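Local structure of ricin B-like lectin (Macrolepiota procera, 4IZX) at residues T2-N14 and Q43-L55. The protein binds carbohydrates, among them the beta-galactoside lactose, as a ricin B-like lectin with a beta-trefoil fold. Residues are numbered along the deposited sequence; the frame is centred on the assembly and turned at random.
Sequences TQVSSGQTYKITN and QWTFNWTGKAWTL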
loop_
_atom_site.group_PDB
_atom_site.type_symbol
_atom_site.label_atom_id
_atom_site.label_comp_id
_atom_site.label_asym_id
_atom_site.label_seq_id
_atom_site.Cartn_x
_atom_site.Cartn_y
_atom_site.Cartn_z
ATOM N N THR A 2 16.746 2.949 -5.143
ATOM C CA THR A 2 16.275 2.559 -6.512
ATOM C C THR A 2 15.039 3.323 -6.897
ATOM O O THR A 2 14.301 3.863 -6.028
ATOM C CB THR A 2 15.943 1.039 -6.646
ATOM O OG1 THR A 2 15.052 0.634 -5.595
ATOM C CG2 THR A 2 17.210 0.213 -6.623
ATOM N N GLN A 3 14.799 3.336 -8.210
ATOM C CA GLN A 3 13.810 4.209 -8.792
ATOM C C GLN A 3 12.426 3.577 -8.845
ATOM O O GLN A 3 12.281 2.430 -8.709
ATOM C CB GLN A 3 14.240 4.701 -10.164
ATOM C CG GLN A 3 13.717 6.095 -10.366
ATOM C CD GLN A 3 13.662 6.863 -9.049
ATOM O OE1 GLN A 3 14.739 7.211 -8.494
ATOM N NE2 GLN A 3 12.422 7.228 -8.588
ATOM N N VAL A 4 11.414 4.375 -8.726
ATOM C CA VAL A 4 10.065 3.948 -8.893
ATOM C C VAL A 4 9.575 4.769 -10.069
ATOM O O VAL A 4 9.668 5.987 -10.066
ATOM C CB VAL A 4 9.274 4.212 -7.613
ATOM C CG1 VAL A 4 7.798 4.045 -7.849
ATOM C CG2 VAL A 4 9.814 3.384 -6.452
ATOM N N SER A 5 9.032 4.080 -11.060
ATOM C CA SER A 5 8.663 4.683 -12.354
ATOM C C SER A 5 7.270 4.313 -12.737
ATOM O O SER A 5 6.899 3.136 -12.677
ATOM C CB SER A 5 9.505 4.144 -13.519
ATOM O OG SER A 5 10.775 4.705 -13.597
ATOM N N SER A 6 6.560 5.278 -13.273
ATOM C CA SER A 6 5.273 5.045 -13.868
ATOM C C SER A 6 5.358 3.989 -14.941
ATOM O O SER A 6 6.289 4.019 -15.771
ATOM C CB SER A 6 4.734 6.343 -14.477
ATOM O OG SER A 6 3.415 6.188 -14.909
ATOM N N GLY A 7 4.405 3.059 -14.952
ATOM C CA GLY A 7 4.343 1.942 -15.867
ATOM C C GLY A 7 4.979 0.666 -15.358
ATOM O O GLY A 7 4.699 -0.408 -15.914
ATOM N N GLN A 8 5.801 0.756 -14.316
ATOM C CA GLN A 8 6.451 -0.393 -13.754
ATOM C C GLN A 8 5.657 -0.947 -12.607
ATOM O O GLN A 8 4.777 -0.283 -12.057
ATOM C CB GLN A 8 7.875 -0.058 -13.330
ATOM C CG GLN A 8 8.734 0.459 -14.480
ATOM C CD GLN A 8 8.819 -0.484 -15.634
ATOM O OE1 GLN A 8 8.289 -0.249 -16.726
ATOM N NE2 GLN A 8 9.509 -1.538 -15.415
ATOM N N THR A 9 5.938 -2.194 -12.286
ATOM C CA THR A 9 5.219 -2.976 -11.300
ATOM C C THR A 9 6.121 -3.382 -10.169
ATOM O O THR A 9 7.268 -3.784 -10.361
ATOM C CB THR A 9 4.605 -4.203 -12.010
ATOM O OG1 THR A 9 3.689 -3.749 -13.039
ATOM C CG2 THR A 9 3.868 -5.119 -11.073
ATOM N N TYR A 10 5.617 -3.276 -8.940
ATOM C CA TYR A 10 6.409 -3.424 -7.742
ATOM C C TYR A 10 5.691 -4.248 -6.686
ATOM O O TYR A 10 4.446 -4.321 -6.676
ATOM C CB TYR A 10 6.737 -2.047 -7.136
ATOM C CG TYR A 10 7.489 -1.160 -8.099
ATOM C CD1 TYR A 10 8.859 -1.324 -8.300
ATOM C CD2 TYR A 10 6.866 -0.198 -8.857
ATOM C CE1 TYR A 10 9.563 -0.529 -9.215
ATOM C CE2 TYR A 10 7.544 0.591 -9.762
ATOM C CZ TYR A 10 8.888 0.396 -9.957
ATOM O OH TYR A 10 9.544 1.214 -10.854
ATOM N N LYS A 11 6.458 -4.817 -5.753
ATOM C CA LYS A 11 5.950 -5.299 -4.489
ATOM C C LYS A 11 6.224 -4.239 -3.430
ATOM O O LYS A 11 7.195 -3.495 -3.510
ATOM C CB LYS A 11 6.539 -6.645 -4.110
ATOM C CG LYS A 11 8.043 -6.657 -3.920
ATOM C CD LYS A 11 8.507 -8.035 -3.448
ATOM C CE LYS A 11 9.979 -8.319 -3.544
ATOM N NZ LYS A 11 10.818 -7.436 -2.792
ATOM N N ILE A 12 5.361 -4.197 -2.428
ATOM C CA ILE A 12 5.374 -3.148 -1.421
ATOM C C ILE A 12 5.460 -3.839 -0.056
ATOM O O ILE A 12 4.521 -4.526 0.362
ATOM C CB ILE A 12 4.158 -2.231 -1.512
ATOM C CG1 ILE A 12 3.995 -1.656 -2.916
ATOM C CG2 ILE A 12 4.302 -1.134 -0.489
ATOM C CD1 ILE A 12 2.726 -0.940 -3.161
ATOM N N THR A 13 6.615 -3.736 0.611
ATOM C CA THR A 13 6.948 -4.545 1.779
ATOM C C THR A 13 6.923 -3.660 3.024
ATOM O O THR A 13 7.526 -2.601 3.058
ATOM C CB THR A 13 8.325 -5.188 1.652
ATOM O OG1 THR A 13 8.374 -5.936 0.437
ATOM C CG2 THR A 13 8.595 -6.128 2.795
ATOM N N ASN A 14 6.261 -4.110 4.090
ATOM C CA ASN A 14 6.241 -3.346 5.335
ATOM C C ASN A 14 7.597 -3.418 6.012
ATOM O O ASN A 14 8.127 -4.515 6.227
ATOM C CB ASN A 14 5.173 -3.900 6.249
ATOM C CG ASN A 14 4.876 -2.974 7.409
ATOM O OD1 ASN A 14 5.419 -3.131 8.506
ATOM N ND2 ASN A 14 4.056 -1.956 7.130
ATOM N N GLN A 43 1.474 -7.763 -6.507
ATOM C CA GLN A 43 2.163 -6.903 -7.419
ATOM C C GLN A 43 1.252 -5.778 -7.844
ATOM O O GLN A 43 0.077 -5.995 -8.142
ATOM C CB GLN A 43 2.681 -7.713 -8.620
ATOM C CG GLN A 43 3.648 -8.809 -8.215
ATOM C CD GLN A 43 4.190 -9.627 -9.356
ATOM O OE1 GLN A 43 4.397 -10.861 -9.236
ATOM N NE2 GLN A 43 4.493 -8.969 -10.432
ATOM N N TRP A 44 1.814 -4.577 -7.956
ATOM C CA TRP A 44 1.069 -3.337 -8.136
ATOM C C TRP A 44 1.737 -2.513 -9.211
ATOM O O TRP A 44 2.926 -2.176 -9.103
ATOM C CB TRP A 44 1.016 -2.567 -6.802
ATOM C CG TRP A 44 0.333 -3.370 -5.739
ATOM C CD1 TRP A 44 0.939 -4.174 -4.821
ATOM C CD2 TRP A 44 -1.087 -3.510 -5.543
ATOM N NE1 TRP A 44 -0.006 -4.819 -4.072
ATOM C CE2 TRP A 44 -1.260 -4.435 -4.491
ATOM C CE3 TRP A 44 -2.214 -2.990 -6.171
ATOM C CZ2 TRP A 44 -2.522 -4.820 -4.051
ATOM C CZ3 TRP A 44 -3.464 -3.355 -5.718
ATOM C CH2 TRP A 44 -3.608 -4.269 -4.688
ATOM N N THR A 45 0.994 -2.223 -10.276
ATOM C CA THR A 45 1.485 -1.464 -11.404
ATOM C C THR A 45 1.205 0.003 -11.128
ATOM O O THR A 45 0.072 0.433 -10.920
ATOM C CB THR A 45 0.846 -1.925 -12.726
ATOM O OG1 THR A 45 0.950 -3.319 -12.889
ATOM C CG2 THR A 45 1.360 -1.136 -13.880
ATOM N N PHE A 46 2.289 0.784 -11.020
ATOM C CA PHE A 46 2.212 2.172 -10.687
ATOM C C PHE A 46 1.956 3.001 -11.943
ATOM O O PHE A 46 2.564 2.761 -12.985
ATOM C CB PHE A 46 3.522 2.635 -10.045
ATOM C CG PHE A 46 3.714 2.254 -8.605
ATOM C CD1 PHE A 46 3.487 0.962 -8.131
ATOM C CD2 PHE A 46 4.168 3.201 -7.708
ATOM C CE1 PHE A 46 3.682 0.638 -6.794
ATOM C CE2 PHE A 46 4.395 2.865 -6.380
ATOM C CZ PHE A 46 4.113 1.584 -5.916
ATOM N N ASN A 47 1.158 4.053 -11.802
ATOM C CA ASN A 47 0.944 5.050 -12.841
ATOM C C ASN A 47 1.036 6.429 -12.206
ATOM O O ASN A 47 0.365 6.691 -11.200
ATOM C CB ASN A 47 -0.410 4.901 -13.553
ATOM C CG ASN A 47 -0.580 5.861 -14.710
ATOM O OD1 ASN A 47 0.308 5.979 -15.535
ATOM N ND2 ASN A 47 -1.718 6.541 -14.770
ATOM N N TRP A 48 1.824 7.310 -12.807
ATOM C CA TRP A 48 1.822 8.707 -12.452
ATOM C C TRP A 48 0.834 9.420 -13.355
ATOM O O TRP A 48 0.987 9.413 -14.571
ATOM C CB TRP A 48 3.235 9.308 -12.563
ATOM C CG TRP A 48 3.277 10.786 -12.343
ATOM C CD1 TRP A 48 3.425 11.711 -13.314
ATOM C CD2 TRP A 48 3.271 11.512 -11.089
ATOM N NE1 TRP A 48 3.501 12.978 -12.771
ATOM C CE2 TRP A 48 3.416 12.878 -11.408
ATOM C CE3 TRP A 48 3.175 11.141 -9.731
ATOM C CZ2 TRP A 48 3.436 13.857 -10.446
ATOM C CZ3 TRP A 48 3.198 12.114 -8.792
ATOM C CH2 TRP A 48 3.344 13.467 -9.141
ATOM N N THR A 49 -0.183 10.024 -12.755
ATOM C CA THR A 49 -1.279 10.621 -13.493
ATOM C C THR A 49 -0.944 12.008 -14.018
ATOM O O THR A 49 -1.711 12.609 -14.743
ATOM C CB THR A 49 -2.504 10.770 -12.604
ATOM O OG1 THR A 49 -2.184 11.699 -11.573
ATOM C CG2 THR A 49 -2.948 9.442 -11.993
ATOM N N GLY A 50 0.214 12.517 -13.634
ATOM C CA GLY A 50 0.593 13.891 -13.836
ATOM C C GLY A 50 0.591 14.638 -12.533
ATOM O O GLY A 50 1.260 15.677 -12.423
ATOM N N LYS A 51 -0.125 14.135 -11.519
ATOM C CA LYS A 51 -0.170 14.808 -10.229
ATOM C C LYS A 51 -0.118 13.874 -8.999
ATOM O O LYS A 51 0.039 14.335 -7.887
ATOM C CB LYS A 51 -1.392 15.721 -10.099
ATOM C CG LYS A 51 -2.693 15.037 -10.236
ATOM C CD LYS A 51 -3.826 16.051 -10.370
ATOM C CE LYS A 51 -5.219 15.498 -10.153
ATOM N NZ LYS A 51 -5.519 14.323 -10.997
ATOM N N ALA A 52 -0.258 12.582 -9.193
ATOM C CA ALA A 52 -0.309 11.626 -8.103
ATOM C C ALA A 52 -0.122 10.238 -8.699
ATOM O O ALA A 52 0.032 10.098 -9.904
ATOM C CB ALA A 52 -1.638 11.722 -7.351
ATOM N N TRP A 53 -0.163 9.226 -7.835
ATOM C CA TRP A 53 0.086 7.845 -8.220
ATOM C C TRP A 53 -1.166 7.017 -8.081
ATOM O O TRP A 53 -1.903 7.122 -7.081
ATOM C CB TRP A 53 1.157 7.216 -7.341
ATOM C CG TRP A 53 2.485 7.850 -7.437
ATOM C CD1 TRP A 53 2.981 8.863 -6.654
ATOM C CD2 TRP A 53 3.538 7.527 -8.364
ATOM N NE1 TRP A 53 4.265 9.182 -7.036
ATOM C CE2 TRP A 53 4.629 8.371 -8.072
ATOM C CE3 TRP A 53 3.658 6.606 -9.405
ATOM C CZ2 TRP A 53 5.815 8.280 -8.742
ATOM C CZ3 TRP A 53 4.849 6.537 -10.090
ATOM C CH2 TRP A 53 5.891 7.366 -9.749
ATOM N N THR A 54 -1.410 6.130 -9.037
ATOM C CA THR A 54 -2.418 5.084 -8.900
ATOM C C THR A 54 -1.698 3.747 -8.906
ATOM O O THR A 54 -0.652 3.589 -9.556
ATOM C CB THR A 54 -3.524 5.177 -9.965
ATOM O OG1 THR A 54 -2.941 4.858 -11.228
ATOM C CG2 THR A 54 -4.147 6.559 -9.974
ATOM N N LEU A 55 -2.288 2.786 -8.209
ATOM C CA LEU A 55 -1.691 1.452 -8.029
ATOM C C LEU A 55 -2.690 0.391 -8.500
ATOM O O LEU A 55 -3.744 0.228 -7.893
ATOM C CB LEU A 55 -1.310 1.189 -6.572
ATOM C CG LEU A 55 0.089 1.668 -6.155
ATOM C CD1 LEU A 55 0.260 3.154 -6.322
ATOM C CD2 LEU A 55 0.412 1.303 -4.750
#
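Gly7 N donates to Phe46 O over 2.7 Å. Phe46 N returns a bond to Gln8 O at 2.9 Å. The type II turn from Ser5 to Gln8 thus docks on the backbone of Phe46. Within the turn, Ser6 OG accepts a nearly straight bond from Trp48 N (171°); chi1 of -172° swings OG away from Ser6 N to beside the carbonyl carbon, where it meets Trp48 N. After the turn, strand 9-14 pairs antiparallel with strand 44-48 at Thr9-Thr45 and Tyr10-Trp44. Tyr10 and Trp44 exchange two backbone bonds, and the hydroxyls of Thr9 and Thr45 (OG1 to OG1, 2.8 Å) join on one face of the sheet.

Tyr10 and Trp44 point to the other face. The edge of the Tyr10 ring meets the face of Phe46 in a T-shaped stack, with planes at 81° and CD2 3.6 Å from Phe46 CD1. Leu55 CD1 lies over the opposite face of Phe46. Val4 CG1 approaches Phe46 CD2 at 3.7 Å. Ile12 CD1 sits at the Phe46 ring edge and meets Leu55 CD2 tip to tip (3.6 Å). Tyr10 OH also accepts from Ser5 N, which ties the N-terminal arm to the strand. Trp44 NE1 bonds to Ile21 O.

Gln3, Val4 and Trp53 line, with Ile87, a pocket that holds benzamidine, probably from the crystallisation liquor. Strands 9-14, 44-48 and 53-57 belong to an antiparallel sheet of the ricin-type beta-trefoil.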